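Local structure of putative citrate lyase, alfa subunit (Streptococcus mutans, 2HJ0) at residues 74-85 / 102-112. The protein is a putative alpha subunit of citrate lyase, a member of the CitF family whose chain carries two largely parallel beta-sheets flanked by helices. Numbering follows the deposited sequence.
Sequences REGDYVMNMVLD and IANVHEPLIDH
With CG beside its backbone N (chi1 -63°) and the chain bent at chi2, Glu75 brings its carboxylate to the backbone N-H groups of Asn104 and Val105, while Asp77, its CG anti to N at chi1 177°, reaches His106. Both Glu75 oxygens accept through their syn lone pairs: OE2 takes Asn104 N at 3.0 Å, nearly straight, and OE1 takes Val105 N at 2.9 Å in a more bent bond. His106 is bound at both ring nitrogens. His106 NE2 donates to Asp77 OD2 at 3.0 Å; the oxygen lies in the ring plane, yet the donor comes from above the carboxylate plane. His106 ND1 accepts from Ala103 N at 2.8 Å, this donor tilted from the ring plane. The same Asp77 OD2 also receives Met80 N in an Asx motif at the start of helix 79-89. The CE of Met80, a selenomethionine, lies over one face of the His106 ring, a CH-pi contact 3.5 Å from the centroid, and Ile102 CG1 touches that methyl too. Next along the helix, Asn81 ND2 donates to Val105 O at 2.9 Å, and Pro108 packs across the amide. Beyond it, Leu84 CD2 meets Leu109 CD2, and Leu84 CB lies over one face of the His112 ring. The contact thus ties together two loop-to-helix connections that follow neighbouring parallel strands, 66-69 and 95-99. With NE2 donating to Asp77 and ND1 accepting from Ala103, the rotation of the His106 ring is fixed, and the carboxylate probably polarises it.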
ATOM      1  N   ARG A  74      -5.245  21.381  -7.123  1.00 11.97           N
ATOM      2  CA  ARG A  74      -6.385  22.260  -7.260  1.00 12.50           C
ATOM      3  C   ARG A  74      -6.281  23.224  -8.426  1.00 13.09           C
ATOM      4  O   ARG A  74      -5.961  22.805  -9.533  1.00 14.06           O
ATOM      5  CB  ARG A  74      -6.595  23.006  -5.958  1.00 12.38           C
ATOM      6  CG  ARG A  74      -6.875  22.046  -4.845  1.00 15.21           C
ATOM      7  CD  ARG A  74      -7.613  22.719  -3.735  1.00 16.69           C
ATOM      8  NE  ARG A  74      -6.691  23.121  -2.693  1.00 19.41           N
ATOM      9  CZ  ARG A  74      -7.035  23.855  -1.650  1.00 20.76           C
ATOM     10  NH1 ARG A  74      -6.115  24.178  -0.738  1.00 20.81           N
ATOM     11  NH2 ARG A  74      -8.295  24.262  -1.535  1.00 20.00           N
ATOM     12  N   GLU A  75      -6.546  24.509  -8.187  1.00 13.52           N
ATOM     13  CA  GLU A  75      -6.507  25.517  -9.252  1.00 13.93           C
ATOM     14  C   GLU A  75      -5.132  25.734  -9.844  1.00 14.94           C
ATOM     15  O   GLU A  75      -4.977  26.483 -10.808  1.00 15.53           O
ATOM     16  CB  GLU A  75      -7.043  26.854  -8.752  1.00 13.47           C
ATOM     17  CG  GLU A  75      -8.510  26.840  -8.332  1.00 16.91           C
ATOM     18  CD  GLU A  75      -9.478  26.526  -9.482  1.00 17.54           C
ATOM     19  OE1 GLU A  75      -9.114  26.725 -10.665  1.00 14.40           O
ATOM     20  OE2 GLU A  75     -10.612  26.095  -9.180  1.00 19.01           O
ATOM     21  N   GLY A  76      -4.133  25.087  -9.262  1.00 16.12           N
ATOM     22  CA  GLY A  76      -2.790  25.234  -9.773  1.00 16.18           C
ATOM     23  C   GLY A  76      -2.402  24.071 -10.660  1.00 17.83           C
ATOM     24  O   GLY A  76      -1.268  24.022 -11.137  1.00 19.03           O
ATOM     25  N   ASP A  77      -3.327  23.144 -10.910  1.00 17.45           N
ATOM     26  CA  ASP A  77      -3.000  21.976 -11.737  1.00 18.13           C
ATOM     27  C   ASP A  77      -2.623  22.264 -13.185  1.00 19.03           C
ATOM     28  O   ASP A  77      -3.217  23.117 -13.839  1.00 19.40           O
ATOM     29  CB  ASP A  77      -4.137  20.953 -11.764  1.00 17.33           C
ATOM     30  CG  ASP A  77      -3.825  19.790 -12.681  1.00 17.47           C
ATOM     31  OD1 ASP A  77      -2.952  18.978 -12.322  1.00 18.45           O
ATOM     32  OD2 ASP A  77      -4.417  19.700 -13.781  1.00 19.21           O
ATOM     33  N   TYR A  78      -1.639  21.521 -13.683  1.00 19.12           N
ATOM     34  CA  TYR A  78      -1.186  21.659 -15.059  1.00 18.73           C
ATOM     35  C   TYR A  78      -1.277  20.329 -15.800  1.00 18.41           C
ATOM     36  O   TYR A  78      -1.393  20.310 -17.018  1.00 17.48           O
ATOM     37  CB  TYR A  78       0.260  22.132 -15.102  1.00 19.83           C
ATOM     38  CG  TYR A  78       0.490  23.585 -14.761  1.00 22.88           C
ATOM     39  CD1 TYR A  78       1.785  24.071 -14.606  1.00 23.34           C
ATOM     40  CD2 TYR A  78      -0.569  24.477 -14.596  1.00 25.20           C
ATOM     41  CE1 TYR A  78       2.032  25.399 -14.293  1.00 24.31           C
ATOM     42  CE2 TYR A  78      -0.329  25.825 -14.282  1.00 26.79           C
ATOM     43  CZ  TYR A  78       0.986  26.272 -14.129  1.00 25.43           C
ATOM     44  OH  TYR A  78       1.267  27.579 -13.789  1.00 24.32           O
ATOM     45  N   VAL A  79      -1.216  19.226 -15.055  1.00 18.74           N
ATOM     46  CA  VAL A  79      -1.258  17.881 -15.620  1.00 18.67           C
ATOM     47  C   VAL A  79      -2.490  17.579 -16.456  1.00 19.15           C
ATOM     48  O   VAL A  79      -2.355  17.094 -17.565  1.00 19.53           O
ATOM     49  CB  VAL A  79      -1.137  16.823 -14.508  1.00 19.55           C
ATOM     50  CG1 VAL A  79      -1.136  15.426 -15.099  1.00 17.81           C
ATOM     51  CG2 VAL A  79       0.126  17.067 -13.711  1.00 19.40           C
HETATM   52  N   MSE A  80      -3.681  17.862 -15.936  1.00 21.18           N
HETATM   53  CA  MSE A  80      -4.924  17.607 -16.672  1.00 23.41           C
HETATM   54  C   MSE A  80      -4.907  18.236 -18.065  1.00 22.97           C
HETATM   55  O   MSE A  80      -4.957  17.524 -19.063  1.00 22.03           O
HETATM   56  CB  MSE A  80      -6.130  18.154 -15.896  1.00 27.06           C
HETATM   57  CG  MSE A  80      -7.059  17.100 -15.259  1.00 31.29           C
HETATM   58 SE   MSE A  80      -8.712  16.627 -16.248  1.00 35.82          SE
HETATM   59  CE  MSE A  80      -9.966  17.908 -15.463  1.00 33.59           C
ATOM     60  N   ASN A  81      -4.835  19.566 -18.121  1.00 22.81           N
ATOM     61  CA  ASN A  81      -4.840  20.291 -19.392  1.00 24.11           C
ATOM     62  C   ASN A  81      -3.702  19.858 -20.284  1.00 25.49           C
ATOM     63  O   ASN A  81      -3.805  19.882 -21.510  1.00 25.74           O
ATOM     64  CB  ASN A  81      -4.729  21.804 -19.176  1.00 22.83           C
ATOM     65  CG  ASN A  81      -5.847  22.360 -18.324  1.00 22.24           C
ATOM     66  OD1 ASN A  81      -6.975  21.868 -18.346  1.00 22.32           O
ATOM     67  ND2 ASN A  81      -5.544  23.409 -17.581  1.00 21.50           N
HETATM   68  N   MSE A  82      -2.609  19.470 -19.656  1.00 27.58           N
HETATM   69  CA  MSE A  82      -1.430  19.031 -20.377  1.00 29.71           C
HETATM   70  C   MSE A  82      -1.703  17.738 -21.157  1.00 29.16           C
HETATM   71  O   MSE A  82      -1.625  17.721 -22.385  1.00 28.98           O
HETATM   72  CB  MSE A  82      -0.303  18.814 -19.375  1.00 34.25           C
HETATM   73  CG  MSE A  82       1.090  18.929 -19.939  1.00 40.54           C
HETATM   74 SE   MSE A  82       2.341  18.745 -18.494  1.00 51.56          SE
HETATM   75  CE  MSE A  82       2.067  20.433 -17.624  1.00 46.53           C
ATOM     76  N   VAL A  83      -2.025  16.663 -20.440  1.00 27.30           N
ATOM     77  CA  VAL A  83      -2.290  15.378 -21.072  1.00 25.46           C
ATOM     78  C   VAL A  83      -3.400  15.465 -22.113  1.00 25.67           C
ATOM     79  O   VAL A  83      -3.187  15.157 -23.287  1.00 25.48           O
ATOM     80  CB  VAL A  83      -2.670  14.314 -20.023  1.00 24.50           C
ATOM     81  CG1 VAL A  83      -2.996  12.991 -20.698  1.00 23.09           C
ATOM     82  CG2 VAL A  83      -1.534  14.135 -19.050  1.00 23.56           C
ATOM     83  N   LEU A  84      -4.581  15.886 -21.671  1.00 25.37           N
ATOM     84  CA  LEU A  84      -5.740  16.016 -22.541  1.00 25.37           C
ATOM     85  C   LEU A  84      -5.415  16.734 -23.844  1.00 26.27           C
ATOM     86  O   LEU A  84      -5.733  16.252 -24.932  1.00 26.24           O
ATOM     87  CB  LEU A  84      -6.858  16.759 -21.807  1.00 23.41           C
ATOM     88  CG  LEU A  84      -8.043  15.900 -21.381  1.00 21.08           C
ATOM     89  CD1 LEU A  84      -7.575  14.592 -20.798  1.00 20.56           C
ATOM     90  CD2 LEU A  84      -8.874  16.674 -20.388  1.00 20.64           C
ATOM     91  N   ASP A  85      -4.770  17.885 -23.737  1.00 27.22           N
ATOM     92  CA  ASP A  85      -4.430  18.643 -24.927  1.00 27.90           C
ATOM     93  C   ASP A  85      -3.601  17.816 -25.899  1.00 28.04           C
ATOM     94  O   ASP A  85      -3.831  17.843 -27.107  1.00 29.32           O
ATOM     95  CB  ASP A  85      -3.685  19.914 -24.539  1.00 28.95           C
ATOM     96  CG  ASP A  85      -3.462  20.830 -25.711  1.00 31.34           C
ATOM     97  OD1 ASP A  85      -2.502  20.582 -26.477  1.00 32.31           O
ATOM     98  OD2 ASP A  85      -4.252  21.792 -25.867  1.00 32.92           O
ATOM     99  N   ILE A 102     -12.750  18.281 -10.581  1.00  9.85           N
ATOM    100  CA  ILE A 102     -12.420  19.261 -11.621  1.00 11.15           C
ATOM    101  C   ILE A 102     -12.430  20.704 -11.120  1.00 11.32           C
ATOM    102  O   ILE A 102     -13.394  21.145 -10.497  1.00 12.77           O
ATOM    103  CB  ILE A 102     -13.417  19.100 -12.827  1.00 11.38           C
ATOM    104  CG1 ILE A 102     -13.162  17.762 -13.533  1.00 11.02           C
ATOM    105  CG2 ILE A 102     -13.248  20.217 -13.825  1.00 11.42           C
ATOM    106  CD1 ILE A 102     -14.225  17.374 -14.515  1.00 11.55           C
ATOM    107  N   ALA A 103     -11.365  21.447 -11.397  1.00 11.97           N
ATOM    108  CA  ALA A 103     -11.287  22.847 -10.960  1.00 13.29           C
ATOM    109  C   ALA A 103     -11.545  23.817 -12.127  1.00 13.32           C
ATOM    110  O   ALA A 103     -11.759  23.381 -13.252  1.00 13.03           O
ATOM    111  CB  ALA A 103      -9.910  23.122 -10.334  1.00 12.64           C
ATOM    112  N   ASN A 104     -11.532  25.126 -11.851  1.00 13.63           N
ATOM    113  CA  ASN A 104     -11.769  26.140 -12.884  1.00 14.37           C
ATOM    114  C   ASN A 104     -10.628  26.256 -13.895  1.00 15.84           C
ATOM    115  O   ASN A 104     -10.842  26.585 -15.066  1.00 16.58           O
ATOM    116  CB  ASN A 104     -12.003  27.528 -12.280  1.00 13.85           C
ATOM    117  CG  ASN A 104     -13.303  27.628 -11.494  1.00 17.09           C
ATOM    118  OD1 ASN A 104     -14.393  27.302 -11.983  1.00 16.93           O
ATOM    119  ND2 ASN A 104     -13.189  28.099 -10.263  1.00 19.56           N
ATOM    120  N   VAL A 105      -9.407  25.990 -13.460  1.00 16.88           N
ATOM    121  CA  VAL A 105      -8.269  26.098 -14.354  1.00 16.92           C
ATOM    122  C   VAL A 105      -8.395  25.043 -15.438  1.00 17.88           C
ATOM    123  O   VAL A 105      -7.679  25.080 -16.439  1.00 17.33           O
ATOM    124  CB  VAL A 105      -6.949  25.895 -13.582  1.00 17.79           C
ATOM    125  CG1 VAL A 105      -6.859  24.457 -13.067  1.00 18.20           C
ATOM    126  CG2 VAL A 105      -5.769  26.228 -14.475  1.00 16.76           C
ATOM    127  N   HIS A 106      -9.309  24.101 -15.226  1.00 17.54           N
ATOM    128  CA  HIS A 106      -9.543  23.034 -16.183  1.00 18.56           C
ATOM    129  C   HIS A 106     -10.489  23.468 -17.303  1.00 19.07           C
ATOM    130  O   HIS A 106     -11.095  22.632 -17.961  1.00 18.89           O
ATOM    131  CB  HIS A 106     -10.110  21.803 -15.462  1.00 18.06           C
ATOM    132  CG  HIS A 106      -9.120  21.121 -14.566  1.00 18.33           C
ATOM    133  ND1 HIS A 106      -9.467  20.589 -13.341  1.00 16.26           N
ATOM    134  CD2 HIS A 106      -7.798  20.875 -14.725  1.00 16.83           C
ATOM    135  CE1 HIS A 106      -8.398  20.047 -12.784  1.00 16.93           C
ATOM    136  NE2 HIS A 106      -7.373  20.207 -13.602  1.00 17.01           N
ATOM    137  N   GLU A 107     -10.603  24.774 -17.524  1.00 20.97           N
ATOM    138  CA  GLU A 107     -11.486  25.306 -18.565  1.00 22.85           C
ATOM    139  C   GLU A 107     -11.262  24.687 -19.946  1.00 21.99           C
ATOM    140  O   GLU A 107     -12.221  24.415 -20.673  1.00 22.71           O
ATOM    141  CB  GLU A 107     -11.327  26.817 -18.666  1.00 25.91           C
ATOM    142  CG  GLU A 107     -12.425  27.512 -19.452  1.00 31.96           C
ATOM    143  CD  GLU A 107     -12.039  28.935 -19.828  1.00 37.04           C
ATOM    144  OE1 GLU A 107     -11.112  29.091 -20.663  1.00 39.88           O
ATOM    145  OE2 GLU A 107     -12.646  29.899 -19.288  1.00 40.23           O
ATOM    146  N   PRO A 108      -9.997  24.466 -20.336  1.00 21.37           N
ATOM    147  CA  PRO A 108      -9.700  23.873 -21.642  1.00 20.13           C
ATOM    148  C   PRO A 108     -10.537  22.635 -21.953  1.00 19.20           C
ATOM    149  O   PRO A 108     -10.746  22.290 -23.111  1.00 19.32           O
ATOM    150  CB  PRO A 108      -8.218  23.553 -21.528  1.00 20.45           C
ATOM    151  CG  PRO A 108      -7.719  24.691 -20.711  1.00 19.24           C
ATOM    152  CD  PRO A 108      -8.747  24.765 -19.614  1.00 20.13           C
ATOM    153  N   LEU A 109     -11.012  21.972 -20.905  1.00 19.01           N
ATOM    154  CA  LEU A 109     -11.831  20.778 -21.046  1.00 16.90           C
ATOM    155  C   LEU A 109     -13.046  21.059 -21.922  1.00 17.68           C
ATOM    156  O   LEU A 109     -13.416  20.235 -22.755  1.00 17.57           O
ATOM    157  CB  LEU A 109     -12.319  20.310 -19.682  1.00 13.91           C
ATOM    158  CG  LEU A 109     -12.395  18.821 -19.389  1.00 13.62           C
ATOM    159  CD1 LEU A 109     -13.411  18.625 -18.252  1.00 13.69           C
ATOM    160  CD2 LEU A 109     -12.818  18.017 -20.603  1.00 13.30           C
ATOM    161  N   ILE A 110     -13.667  22.222 -21.736  1.00 18.04           N
ATOM    162  CA  ILE A 110     -14.858  22.557 -22.503  1.00 18.43           C
ATOM    163  C   ILE A 110     -14.704  22.299 -24.004  1.00 19.48           C
ATOM    164  O   ILE A 110     -15.515  21.584 -24.598  1.00 18.62           O
ATOM    165  CB  ILE A 110     -15.289  24.011 -22.246  1.00 18.63           C
ATOM    166  CG1 ILE A 110     -15.508  24.223 -20.746  1.00 16.31           C
ATOM    167  CG2 ILE A 110     -16.585  24.305 -22.985  1.00 17.99           C
ATOM    168  CD1 ILE A 110     -15.832  25.636 -20.376  1.00 15.50           C
ATOM    169  N   ASP A 111     -13.662  22.851 -24.619  1.00 20.67           N
ATOM    170  CA  ASP A 111     -13.451  22.623 -26.044  1.00 22.40           C
ATOM    171  C   ASP A 111     -13.260  21.150 -26.377  1.00 23.07           C
ATOM    172  O   ASP A 111     -13.751  20.677 -27.402  1.00 24.38           O
ATOM    173  CB  ASP A 111     -12.243  23.400 -26.567  1.00 24.39           C
ATOM    174  CG  ASP A 111     -12.551  24.865 -26.816  1.00 26.86           C
ATOM    175  OD1 ASP A 111     -13.676  25.179 -27.256  1.00 29.36           O
ATOM    176  OD2 ASP A 111     -11.660  25.706 -26.588  1.00 28.19           O
ATOM    177  N   HIS A 112     -12.544  20.417 -25.529  1.00 23.16           N
ATOM    178  CA  HIS A 112     -12.318  18.991 -25.789  1.00 22.55           C
ATOM    179  C   HIS A 112     -13.637  18.224 -25.799  1.00 22.78           C
ATOM    180  O   HIS A 112     -13.748  17.159 -26.411  1.00 22.40           O
ATOM    181  CB  HIS A 112     -11.391  18.381 -24.730  1.00 22.65           C
ATOM    182  CG  HIS A 112     -10.016  18.965 -24.716  1.00 21.19           C
ATOM    183  ND1 HIS A 112      -9.175  18.914 -25.807  1.00 20.36           N
ATOM    184  CD2 HIS A 112      -9.333  19.614 -23.742  1.00 20.89           C
ATOM    185  CE1 HIS A 112      -8.034  19.509 -25.505  1.00 21.50           C
ATOM    186  NE2 HIS A 112      -8.104  19.943 -24.258  1.00 20.61           N
TER